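Local coordinates for 6-phosphogluconate dehydrogenase NAD-binding (Dyadobacter fermentans, PDB 4GBJ), which probably acts as an NAD(P)-dependent oxidoreductase of the 6-phosphogluconate and 3-hydroxyisobutyrate dehydrogenase type, at residues A27-V32 against K150-N155. Numbering follows the deposited sequence.
With NA (sodium ion), chain E.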
loop_
_atom_site.group_PDB
_atom_site.type_symbol
_atom_site.label_atom_id
_atom_site.label_comp_id
_atom_site.label_asym_id
_atom_site.label_seq_id
_atom_site.Cartn_x
_atom_site.Cartn_y
_atom_site.Cartn_z
ATOM N N ALA B 27 -2.850 -24.945 24.536
ATOM C CA ALA B 27 -3.020 -26.061 23.588
ATOM C C ALA B 27 -2.448 -27.452 24.080
ATOM O O ALA B 27 -2.440 -28.411 23.301
ATOM C CB ALA B 27 -2.397 -25.696 22.259
ATOM N N GLY B 28 -1.992 -27.548 25.328
ATOM C CA GLY B 28 -1.515 -28.802 25.910
ATOM C C GLY B 28 -0.039 -29.125 25.803
ATOM O O GLY B 28 0.371 -30.202 26.236
ATOM N N TYR B 29 0.787 -28.210 25.262
ATOM C CA TYR B 29 2.230 -28.446 25.192
ATOM C C TYR B 29 2.914 -28.068 26.496
ATOM O O TYR B 29 2.635 -27.008 27.060
ATOM C CB TYR B 29 2.871 -27.637 24.074
ATOM C CG TYR B 29 2.461 -28.051 22.685
ATOM C CD1 TYR B 29 3.111 -29.088 22.029
ATOM C CD2 TYR B 29 1.484 -27.353 21.987
ATOM C CE1 TYR B 29 2.698 -29.521 20.771
ATOM C CE2 TYR B 29 1.077 -27.756 20.717
ATOM C CZ TYR B 29 1.711 -28.822 20.095
ATOM O OH TYR B 29 1.419 -29.174 18.792
ATOM N N GLU B 30 3.882 -28.880 26.914
ATOM C CA GLU B 30 4.696 -28.605 28.100
ATOM C C GLU B 30 5.843 -27.667 27.675
ATOM O O GLU B 30 6.518 -27.973 26.682
ATOM C CB GLU B 30 5.201 -29.940 28.684
ATOM C CG GLU B 30 6.320 -29.863 29.720
ATOM C CD GLU B 30 6.758 -31.219 30.257
ATOM O OE1 GLU B 30 6.806 -32.197 29.471
ATOM O OE2 GLU B 30 7.069 -31.300 31.467
ATOM N N LEU B 31 6.025 -26.504 28.368
ATOM C CA LEU B 31 7.088 -25.553 28.033
ATOM C C LEU B 31 8.084 -25.337 29.146
ATOM O O LEU B 31 7.675 -25.089 30.278
ATOM C CB LEU B 31 6.564 -24.133 27.675
ATOM C CG LEU B 31 5.623 -23.910 26.496
ATOM C CD1 LEU B 31 5.530 -22.457 26.192
ATOM C CD2 LEU B 31 6.074 -24.605 25.289
ATOM N N VAL B 32 9.387 -25.242 28.776
ATOM C CA VAL B 32 10.474 -24.859 29.673
ATOM C C VAL B 32 10.974 -23.547 29.066
ATOM O O VAL B 32 11.439 -23.504 27.915
ATOM C CB VAL B 32 11.553 -25.933 29.944
ATOM C CG1 VAL B 32 12.177 -26.485 28.668
ATOM C CG2 VAL B 32 12.607 -25.415 30.919
ATOM N N LYS B 150 5.150 -27.567 12.172
ATOM C CA LYS B 150 3.970 -26.931 11.575
ATOM C C LYS B 150 2.728 -27.116 12.431
ATOM O O LYS B 150 2.005 -26.148 12.631
ATOM C CB LYS B 150 3.688 -27.427 10.146
ATOM C CG LYS B 150 2.451 -26.783 9.545
ATOM C CD LYS B 150 2.410 -26.902 8.050
ATOM C CE LYS B 150 1.089 -26.402 7.482
ATOM N NZ LYS B 150 0.986 -26.687 6.031
ATOM N N PRO B 151 2.461 -28.314 12.979
ATOM C CA PRO B 151 1.258 -28.476 13.829
ATOM C C PRO B 151 1.325 -27.648 15.113
ATOM O O PRO B 151 0.290 -27.280 15.636
ATOM C CB PRO B 151 1.219 -29.973 14.131
ATOM C CG PRO B 151 2.254 -30.607 13.291
ATOM C CD PRO B 151 3.220 -29.580 12.881
ATOM N N ILE B 152 2.542 -27.326 15.606
ATOM C CA ILE B 152 2.670 -26.503 16.801
ATOM C C ILE B 152 2.317 -25.031 16.462
ATOM O O ILE B 152 1.533 -24.426 17.169
ATOM C CB ILE B 152 4.068 -26.607 17.443
ATOM C CG1 ILE B 152 4.458 -28.098 17.746
ATOM C CG2 ILE B 152 4.095 -25.790 18.763
ATOM C CD1 ILE B 152 5.916 -28.307 17.993
ATOM N N VAL B 153 2.912 -24.468 15.418
ATOM C CA VAL B 153 2.718 -23.041 15.096
ATOM C C VAL B 153 1.300 -22.734 14.594
ATOM O O VAL B 153 0.871 -21.608 14.770
ATOM C CB VAL B 153 3.789 -22.476 14.154
ATOM C CG1 VAL B 153 5.172 -22.837 14.674
ATOM C CG2 VAL B 153 3.617 -22.930 12.708
ATOM N N GLU B 154 0.556 -23.734 14.069
ATOM C CA GLU B 154 -0.845 -23.560 13.647
ATOM C C GLU B 154 -1.715 -23.087 14.799
ATOM O O GLU B 154 -2.768 -22.528 14.563
ATOM C CB GLU B 154 -1.425 -24.875 13.076
ATOM C CG GLU B 154 -1.043 -25.089 11.631
ATOM C CD GLU B 154 -1.404 -26.408 10.979
ATOM O OE1 GLU B 154 -1.601 -27.422 11.690
ATOM O OE2 GLU B 154 -1.483 -26.419 9.731
ATOM N N ASN B 155 -1.302 -23.339 16.036
ATOM C CA ASN B 155 -2.066 -22.936 17.207
ATOM C C ASN B 155 -2.092 -21.438 17.420
ATOM O O ASN B 155 -3.071 -20.960 17.947
ATOM C CB ASN B 155 -1.520 -23.615 18.454
ATOM C CG ASN B 155 -1.803 -25.099 18.435
ATOM O OD1 ASN B 155 -2.945 -25.514 18.569
ATOM N ND2 ASN B 155 -0.799 -25.921 18.191
HETATM NA NA NA E . -4.450 -21.664 13.374
HETATM O O HOH W 1 -3.415 -22.372 11.250
HETATM O O HOH W 2 -5.346 -24.206 13.242
#
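Y29 lays one face of its ring over the branched side chain of I152. Methyl CG2 of I152 stands 4.2 Å from the Y29 ring centroid and 17° off the ring normal, a CH-pi contact displaced toward the rim. The other branch serves the phenol end: CG1 of I152 lies 3.7 Å from CZ and 3.4 Å from OH of Y29. With CG1 beside the backbone N (chi1 -55°) and CG2 anti to that N, I152 offers both branches to the tyrosine. The amide of N155 comes from another direction, its ND2 near the ring plane at the edge, 3.6 Å from CE2 of Y29, with the amide plane steeply inclined to the ring. ND2 of N155 donates to O of I152 at 3.0 Å (153° at the hydrogen), which limits rotation of the amide; the backbone N of N155 reaches the same oxygen from the same face. In this Rossmann-type domain the contact joins the turn between helix 17-26 and strand 31-34 to segment 150-155 on helix 143-153. G28, at positive phi, is the C-prime residue of the Schellman motif ending helix 17-26. I152 also packs on L24, I8 and F66, linking the surface tyrosine to the core. Replacing Y29 by an alanine would probably strip the ring from CG1 and CG2 of I152 and open a gap beside the N155 amide. A27 adds a smaller touch, CB lying 3.7 Å from OD1 of N155. Next to N155, the carbonyl O of E154 binds sodium at 2.2 Å, with V157 O and two waters as further ligands.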